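Local coordinates for immune protein (Enterobacter cloacae, PDB 6D7Y) that probably binds and neutralises the toxic C-terminal tip of the contact-dependent growth inhibition protein CdiA, as an immunity protein does, at residues L98-N103 and K110-F115; S15-L20 and G92-G97; F19-I24 and V83-L88. One frame throughout, in Å; residues are numbered along the deposited sequence.

Contact 1 (L98-N103 and K110-F115); sequences LCFYMN and KVMLEF
Leu98 meets Phe115 at a slant, its methyl CD2 lying 4.0 Å from Phe115 CE1. A branched leucine fits here because its two methyls serve different neighbours: CD2 faces the helix, while CD1 packs on Leu85 of the adjoining strand. Cys99 turns to the other face of the sheet, where its side chain touches Glu6 and Arg86.

Phe100 is the central residue. With CG set between the backbone N and the carbonyl carbon (chi1 55°), the ring is sent out from the strand toward the helix, and the ring of Phe115 slides past it from the opposite direction. Their planes are near parallel, at 21°, but so displaced that the rings barely overlap; the closest atoms are Phe100 CE1 and Phe115 CE2, 3.7 Å apart. Further round the same ring, Val111 CG1 sits 3.9 Å from Phe100 CE2, and the CE methyl of Met112 is 4.1 Å from Phe100 CZ. A large flat side chain can thus meet three residues from adjacent turns of the helix.

Tyr101 again faces the other way, in a cation-pi pair with Lys2. Met102, a selenomethionine like Met112, bends at both chi2 and chi3, which brings its CE to 3.7 Å from Val111 CG2. Val111 therefore divides its two methyls between Phe100 and Met102, a use well suited to a compact beta-branched residue. Phe5, on strand 3-10, also touches both Met102 and Met112.

The helix runs back over the strand that precedes it, the two segment axes 11.5 Å apart and their directions at 149°. This is a beta-alpha unit, consistent with a layered alpha+beta fold, in which alternate strand residues pack beneath the helix.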
# COMPACT_ATOMS: atom_id res chain seq x y z
N LEU B 98 -2.44 -0.34 0.15
CA LEU B 98 -3.14 0.96 0.14
C LEU B 98 -4.60 0.72 -0.15
O LEU B 98 -4.94 0.21 -1.23
CB LEU B 98 -2.56 1.91 -0.92
CG LEU B 98 -1.18 2.53 -0.65
CD1 LEU B 98 -0.06 1.50 -0.71
CD2 LEU B 98 -0.91 3.61 -1.69
N CYS B 99 -5.50 1.16 0.75
CA CYS B 99 -6.94 0.95 0.58
C CYS B 99 -7.59 2.32 0.48
O CYS B 99 -7.21 3.21 1.25
CB CYS B 99 -7.54 0.23 1.79
SG CYS B 99 -6.77 -1.36 2.15
N PHE B 100 -8.53 2.47 -0.45
CA PHE B 100 -9.23 3.74 -0.71
C PHE B 100 -10.59 3.51 -1.37
O PHE B 100 -10.78 2.56 -2.12
CB PHE B 100 -8.38 4.62 -1.63
CG PHE B 100 -7.98 3.95 -2.92
CD1 PHE B 100 -6.85 3.17 -2.98
CD2 PHE B 100 -8.74 4.11 -4.07
CE1 PHE B 100 -6.48 2.54 -4.16
CE2 PHE B 100 -8.39 3.50 -5.25
CZ PHE B 100 -7.26 2.70 -5.31
N TYR B 101 -11.57 4.36 -1.05
CA TYR B 101 -12.87 4.21 -1.69
C TYR B 101 -12.91 4.94 -3.02
O TYR B 101 -12.16 5.91 -3.24
CB TYR B 101 -14.01 4.77 -0.78
CG TYR B 101 -14.30 3.93 0.43
CD1 TYR B 101 -13.61 4.11 1.62
CD2 TYR B 101 -15.27 2.93 0.39
CE1 TYR B 101 -13.88 3.33 2.74
CE2 TYR B 101 -15.55 2.15 1.49
CZ TYR B 101 -14.84 2.33 2.66
OH TYR B 101 -15.12 1.55 3.76
N MSE B 102 -13.79 4.49 -3.92
CA MSE B 102 -14.04 5.17 -5.20
C MSE B 102 -15.54 5.11 -5.36
O MSE B 102 -16.17 4.14 -4.93
CB MSE B 102 -13.35 4.58 -6.42
CG MSE B 102 -11.83 4.59 -6.31
SE MSE B 102 -11.05 6.41 -6.39
CE MSE B 102 -11.73 6.97 -8.16
N ASN B 103 -16.12 6.13 -5.98
CA ASN B 103 -17.60 6.19 -6.16
C ASN B 103 -18.16 5.25 -7.22
O ASN B 103 -19.35 4.94 -7.19
CB ASN B 103 -18.06 7.63 -6.45
CG ASN B 103 -17.98 8.54 -5.23
OD1 ASN B 103 -17.96 8.07 -4.09
ND2 ASN B 103 -17.98 9.85 -5.46
N LYS B 110 -9.59 3.73 -13.84
CA LYS B 110 -8.60 4.72 -14.31
C LYS B 110 -7.47 4.84 -13.30
O LYS B 110 -6.29 4.84 -13.68
CB LYS B 110 -9.28 6.06 -14.59
CG LYS B 110 -10.27 5.96 -15.74
CD LYS B 110 -11.00 7.28 -15.97
CE LYS B 110 -11.92 7.20 -17.19
NZ LYS B 110 -12.75 8.42 -17.31
N VAL B 111 -7.83 4.90 -12.02
CA VAL B 111 -6.87 4.97 -10.91
C VAL B 111 -6.02 3.70 -10.87
O VAL B 111 -4.79 3.75 -10.67
CB VAL B 111 -7.61 5.16 -9.56
CG1 VAL B 111 -6.66 5.04 -8.37
CG2 VAL B 111 -8.31 6.51 -9.54
N MSE B 112 -6.66 2.56 -11.10
CA MSE B 112 -5.95 1.29 -11.10
C MSE B 112 -4.86 1.23 -12.15
O MSE B 112 -3.76 0.74 -11.88
CB MSE B 112 -6.95 0.15 -11.30
CG MSE B 112 -7.81 -0.01 -10.06
SE MSE B 112 -6.73 -0.91 -8.68
CE MSE B 112 -8.02 -0.87 -7.22
N LEU B 113 -5.16 1.69 -13.37
CA LEU B 113 -4.16 1.69 -14.44
C LEU B 113 -2.99 2.61 -14.12
O LEU B 113 -1.85 2.31 -14.46
CB LEU B 113 -4.77 1.99 -15.81
CG LEU B 113 -5.64 0.88 -16.44
CD1 LEU B 113 -6.16 1.34 -17.79
CD2 LEU B 113 -4.86 -0.42 -16.62
N GLU B 114 -3.27 3.71 -13.43
CA GLU B 114 -2.20 4.61 -13.00
C GLU B 114 -1.36 3.93 -11.93
O GLU B 114 -0.13 4.04 -11.95
CB GLU B 114 -2.74 5.96 -12.54
CG GLU B 114 -3.36 6.80 -13.65
CD GLU B 114 -2.39 7.26 -14.74
OE1 GLU B 114 -2.85 7.97 -15.66
OE2 GLU B 114 -1.17 6.94 -14.71
N PHE B 115 -2.00 3.20 -11.00
CA PHE B 115 -1.24 2.46 -9.99
C PHE B 115 -0.37 1.39 -10.64
O PHE B 115 0.78 1.20 -10.24
CB PHE B 115 -2.13 1.79 -8.94
CG PHE B 115 -2.38 2.63 -7.73
CD1 PHE B 115 -1.36 2.82 -6.80
CD2 PHE B 115 -3.62 3.17 -7.47
CE1 PHE B 115 -1.57 3.56 -5.65
CE2 PHE B 115 -3.84 3.91 -6.32
CZ PHE B 115 -2.81 4.11 -5.41

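Contact 2 (S15-L20 and G92-G97); sequences SRLFFL and GGVDVG
Leu17 and Leu20 pack on Val94 and Val96 in a buried, wholly apolar contact, where the first turn of helix 17-25 rests on the beginning of strand 93-102. Leu17 does most of the work by splitting its branches: CD1 approaches Val96 CG2 at 3.8 Å, while CD2 lies 4.1 Å from Val94 CG1, the side chains of Leu17 and Val94 crossing at about a right angle. With CG trans to the backbone N (chi1 180°), the fork of Leu17 extends toward the strand, where its two methyls can meet different valines. One turn later, Leu20 reaches Val96 tip to tip, with 4.0 Å between Leu20 CD2 and Val96 CG2. That single valine methyl is consequently met by both leucines.

The pattern is that of a helix laid on one face of an antiparallel sheet, as in a layered alpha+beta fold: residues three apart on the helix share a face, and residues two apart on the strand share another. Long, flexible leucines bridge the gap from the helix, whereas beta-branched valines suit extended backbone and present a low surface. Asp95, between the valines, points away from the helix, and its OD1 accepts a hydrogen bond from Gly11 N and pairs with Tyr90 OH. Strand 3-10 and the loop after it lie alongside, Val94 and Val12 being joined by backbone hydrogen bonding and Val96 likewise to Phe9. Leu17 also touches Ile53 and Leu57 of helix 50-58, and Leu20 touches Ile122 and Phe126 of helix 105-126.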
# COMPACT_ATOMS: atom_id res chain seq x y z
N SER B 15 14.72 -5.39 3.66
CA SER B 15 15.85 -4.45 3.73
C SER B 15 15.53 -3.12 3.02
O SER B 15 16.20 -2.13 3.26
CB SER B 15 17.11 -5.05 3.09
OG SER B 15 17.58 -6.17 3.81
N ARG B 16 14.51 -3.13 2.15
CA ARG B 16 14.10 -1.95 1.37
C ARG B 16 12.79 -1.34 1.88
O ARG B 16 12.36 -0.30 1.38
CB ARG B 16 13.87 -2.34 -0.10
CG ARG B 16 14.99 -3.11 -0.78
CD ARG B 16 16.23 -2.30 -1.11
NE ARG B 16 16.00 -1.32 -2.18
CZ ARG B 16 15.89 0.00 -2.04
NH1 ARG B 16 15.67 0.76 -3.11
NH2 ARG B 16 16.02 0.60 -0.85
N LEU B 17 12.15 -2.00 2.85
CA LEU B 17 10.87 -1.54 3.41
C LEU B 17 10.81 -0.06 3.80
O LEU B 17 9.93 0.66 3.34
CB LEU B 17 10.50 -2.42 4.61
CG LEU B 17 9.19 -2.11 5.35
CD1 LEU B 17 8.01 -2.05 4.39
CD2 LEU B 17 8.98 -3.16 6.43
N PHE B 18 11.71 0.39 4.66
CA PHE B 18 11.74 1.81 5.04
C PHE B 18 11.74 2.74 3.83
O PHE B 18 11.00 3.71 3.77
CB PHE B 18 12.96 2.13 5.91
CG PHE B 18 13.17 3.61 6.13
CD1 PHE B 18 12.44 4.30 7.10
CD2 PHE B 18 14.07 4.32 5.35
CE1 PHE B 18 12.62 5.67 7.29
CE2 PHE B 18 14.25 5.69 5.53
CZ PHE B 18 13.53 6.36 6.51
N PHE B 19 12.59 2.45 2.85
CA PHE B 19 12.71 3.30 1.67
C PHE B 19 11.47 3.23 0.77
O PHE B 19 11.10 4.23 0.14
CB PHE B 19 14.03 2.97 0.96
CG PHE B 19 15.22 3.14 1.88
CD1 PHE B 19 15.73 4.41 2.15
CD2 PHE B 19 15.80 2.04 2.52
CE1 PHE B 19 16.79 4.58 3.03
CE2 PHE B 19 16.87 2.20 3.39
CZ PHE B 19 17.36 3.48 3.65
N LEU B 20 10.81 2.08 0.75
CA LEU B 20 9.56 1.95 0.02
C LEU B 20 8.54 2.86 0.72
O LEU B 20 7.86 3.64 0.08
CB LEU B 20 9.05 0.51 0.01
CG LEU B 20 7.67 0.26 -0.63
CD1 LEU B 20 7.65 0.68 -2.08
CD2 LEU B 20 7.30 -1.20 -0.50
N GLY B 92 4.97 -15.74 5.93
CA GLY B 92 5.52 -15.66 4.57
C GLY B 92 6.30 -14.41 4.18
O GLY B 92 6.93 -14.40 3.13
N GLY B 93 6.25 -13.35 4.99
CA GLY B 93 6.98 -12.12 4.67
C GLY B 93 6.27 -10.84 5.07
O GLY B 93 5.57 -10.80 6.09
N VAL B 94 6.42 -9.80 4.25
CA VAL B 94 5.84 -8.48 4.50
C VAL B 94 5.10 -7.93 3.26
O VAL B 94 5.59 -8.02 2.14
CB VAL B 94 6.94 -7.48 4.91
CG1 VAL B 94 6.37 -6.07 5.08
CG2 VAL B 94 7.61 -7.94 6.19
N ASP B 95 3.92 -7.35 3.50
CA ASP B 95 3.13 -6.72 2.44
C ASP B 95 2.87 -5.26 2.84
O ASP B 95 2.81 -4.94 4.02
CB ASP B 95 1.74 -7.36 2.29
CG ASP B 95 1.76 -8.74 1.70
OD1 ASP B 95 2.82 -9.35 1.43
OD2 ASP B 95 0.63 -9.24 1.48
N VAL B 96 2.72 -4.41 1.83
CA VAL B 96 2.40 -3.00 2.01
C VAL B 96 1.15 -2.81 1.16
O VAL B 96 1.15 -3.11 -0.03
CB VAL B 96 3.54 -2.08 1.56
CG1 VAL B 96 3.12 -0.63 1.61
CG2 VAL B 96 4.79 -2.34 2.41
N GLY B 97 0.05 -2.34 1.75
CA GLY B 97 -1.16 -2.16 1.00
C GLY B 97 -1.74 -0.80 1.18
O GLY B 97 -1.51 -0.18 2.20

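Contact 3 (F19-I24 and V83-L88); sequences FLLKEI and VLLRVL
Leu21 and Ile24 face a strand that runs antiparallel to their helix, at 179°, with the segment axes 11.6 Å from each other; this direction pairs Leu21 with Val87 and Ile24 with Leu85. The two segments meet through apolar side chains. Leu21 contributes the methyl CD2, which reaches Val87 CG2 tip to tip at 3.8 Å and also stands 4.1 Å from Leu85 CD2, so that one leucine branch settles over two strand residues.

A chi1 near 180° (178°) carries the fork of Leu85 out toward the helix, placing its two methyls before it: CD2 serves Leu21, and CD1 faces Ile24 CD1 more loosely, at 4.4 Å. A leucine is apt here, its fork long enough to meet residues from successive helical turns, while the shorter valine suffices where Leu21 comes down to it. Ile24 is shared with other strands, touching Phe72 and Val96, and Phe48 from a loop packs against both Leu21 and Leu85. Arg86 points away from the helix and touches Tyr64, keeping its charge off this face.

Between these two segments every contact is carbon to carbon, so the fit depends on complementary shape and burial from water rather than on directional bonds.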
# COMPACT_ATOMS: atom_id res chain seq x y z
N PHE B 19 12.59 2.45 2.85
CA PHE B 19 12.71 3.30 1.67
C PHE B 19 11.47 3.23 0.77
O PHE B 19 11.10 4.23 0.14
CB PHE B 19 14.03 2.97 0.96
CG PHE B 19 15.22 3.14 1.88
CD1 PHE B 19 15.73 4.41 2.15
CD2 PHE B 19 15.80 2.04 2.52
CE1 PHE B 19 16.79 4.58 3.03
CE2 PHE B 19 16.87 2.20 3.39
CZ PHE B 19 17.36 3.48 3.65
N LEU B 20 10.81 2.08 0.75
CA LEU B 20 9.56 1.95 0.02
C LEU B 20 8.54 2.86 0.72
O LEU B 20 7.86 3.64 0.08
CB LEU B 20 9.05 0.51 0.01
CG LEU B 20 7.67 0.26 -0.63
CD1 LEU B 20 7.65 0.68 -2.08
CD2 LEU B 20 7.30 -1.20 -0.50
N LEU B 21 8.48 2.77 2.04
CA LEU B 21 7.52 3.57 2.80
C LEU B 21 7.77 5.07 2.61
O LEU B 21 6.81 5.81 2.46
CB LEU B 21 7.48 3.16 4.28
CG LEU B 21 6.91 1.75 4.54
CD1 LEU B 21 7.16 1.32 5.97
CD2 LEU B 21 5.42 1.62 4.19
N LYS B 22 9.04 5.50 2.59
CA LYS B 22 9.38 6.92 2.36
C LYS B 22 8.97 7.33 0.96
O LYS B 22 8.51 8.44 0.75
CB LYS B 22 10.88 7.18 2.57
CG LYS B 22 11.39 7.02 4.00
CD LYS B 22 10.73 7.95 5.00
CE LYS B 22 11.00 9.43 4.72
NZ LYS B 22 10.27 10.28 5.71
N GLU B 23 9.16 6.42 0.00
CA GLU B 23 8.77 6.63 -1.39
C GLU B 23 7.25 6.89 -1.49
O GLU B 23 6.81 7.85 -2.11
CB GLU B 23 9.21 5.41 -2.22
CG GLU B 23 8.55 5.22 -3.58
CD GLU B 23 8.73 6.40 -4.51
OE1 GLU B 23 9.71 7.15 -4.35
OE2 GLU B 23 7.90 6.55 -5.44
N ILE B 24 6.47 6.01 -0.85
CA ILE B 24 5.01 6.16 -0.81
C ILE B 24 4.64 7.43 -0.02
O ILE B 24 3.80 8.20 -0.47
CB ILE B 24 4.33 4.94 -0.18
CG1 ILE B 24 4.65 3.66 -0.98
CG2 ILE B 24 2.82 5.13 -0.12
CD1 ILE B 24 4.12 2.40 -0.32
N VAL B 83 -6.27 7.71 1.98
CA VAL B 83 -5.84 6.33 1.79
C VAL B 83 -5.40 5.72 3.12
O VAL B 83 -4.80 6.43 3.97
CB VAL B 83 -4.65 6.29 0.81
CG1 VAL B 83 -4.08 4.87 0.67
CG2 VAL B 83 -5.06 6.86 -0.53
N LEU B 84 -5.75 4.45 3.32
CA LEU B 84 -5.31 3.70 4.50
C LEU B 84 -4.11 2.87 4.05
O LEU B 84 -4.26 2.05 3.18
CB LEU B 84 -6.40 2.75 4.98
CG LEU B 84 -6.06 1.80 6.14
CD1 LEU B 84 -5.65 2.54 7.41
CD2 LEU B 84 -7.22 0.85 6.43
N LEU B 85 -2.94 3.11 4.63
CA LEU B 85 -1.72 2.38 4.32
C LEU B 85 -1.60 1.29 5.35
O LEU B 85 -1.65 1.59 6.57
CB LEU B 85 -0.52 3.29 4.43
CG LEU B 85 0.86 2.70 4.18
CD1 LEU B 85 0.98 2.29 2.74
CD2 LEU B 85 1.92 3.72 4.55
N ARG B 86 -1.41 0.05 4.90
CA ARG B 86 -1.31 -1.09 5.79
C ARG B 86 0.05 -1.77 5.59
O ARG B 86 0.45 -1.99 4.45
CB ARG B 86 -2.40 -2.10 5.47
CG ARG B 86 -3.79 -1.54 5.56
CD ARG B 86 -4.90 -2.54 5.27
NE ARG B 86 -5.18 -3.48 6.36
CZ ARG B 86 -5.00 -4.81 6.36
NH1 ARG B 86 -4.55 -5.48 5.30
NH2 ARG B 86 -5.31 -5.49 7.46
N VAL B 87 0.73 -2.07 6.69
CA VAL B 87 2.02 -2.74 6.63
C VAL B 87 1.87 -3.93 7.54
O VAL B 87 1.54 -3.78 8.71
CB VAL B 87 3.15 -1.83 7.10
CG1 VAL B 87 4.50 -2.52 6.88
CG2 VAL B 87 3.10 -0.49 6.38
N LEU B 88 2.12 -5.13 7.02
CA LEU B 88 1.93 -6.32 7.83
C LEU B 88 3.02 -7.33 7.65
O LEU B 88 3.47 -7.53 6.54
CB LEU B 88 0.56 -6.95 7.51
CG LEU B 88 0.14 -7.33 6.10
CD1 LEU B 88 0.75 -8.62 5.60
CD2 LEU B 88 -1.37 -7.53 6.03

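All three contacts join helices to one face of the same antiparallel sheet. Contacts 2 and 3 are fully core, contact 3 nearest the chain's centre, whereas contact 1 reaches toward the surface at Met102. Contacts 2 and 3 use overlapping parts of helix 17-25, touching through Leu17 and Leu20 in contact 2 and Leu21 and Ile24 in contact 3, on neighbouring strands probably hydrogen-bonded through Gly97 O and Arg86 N. Contacts 1 and 2 occupy the two ends of strand 93-102 under different helices. Beneath helix 105-126, contact 1 relies on phenylalanine rings and methionines (present as selenomethionine) and buries the greatest area; contacts 2 and 3 are built from smaller aliphatic branches.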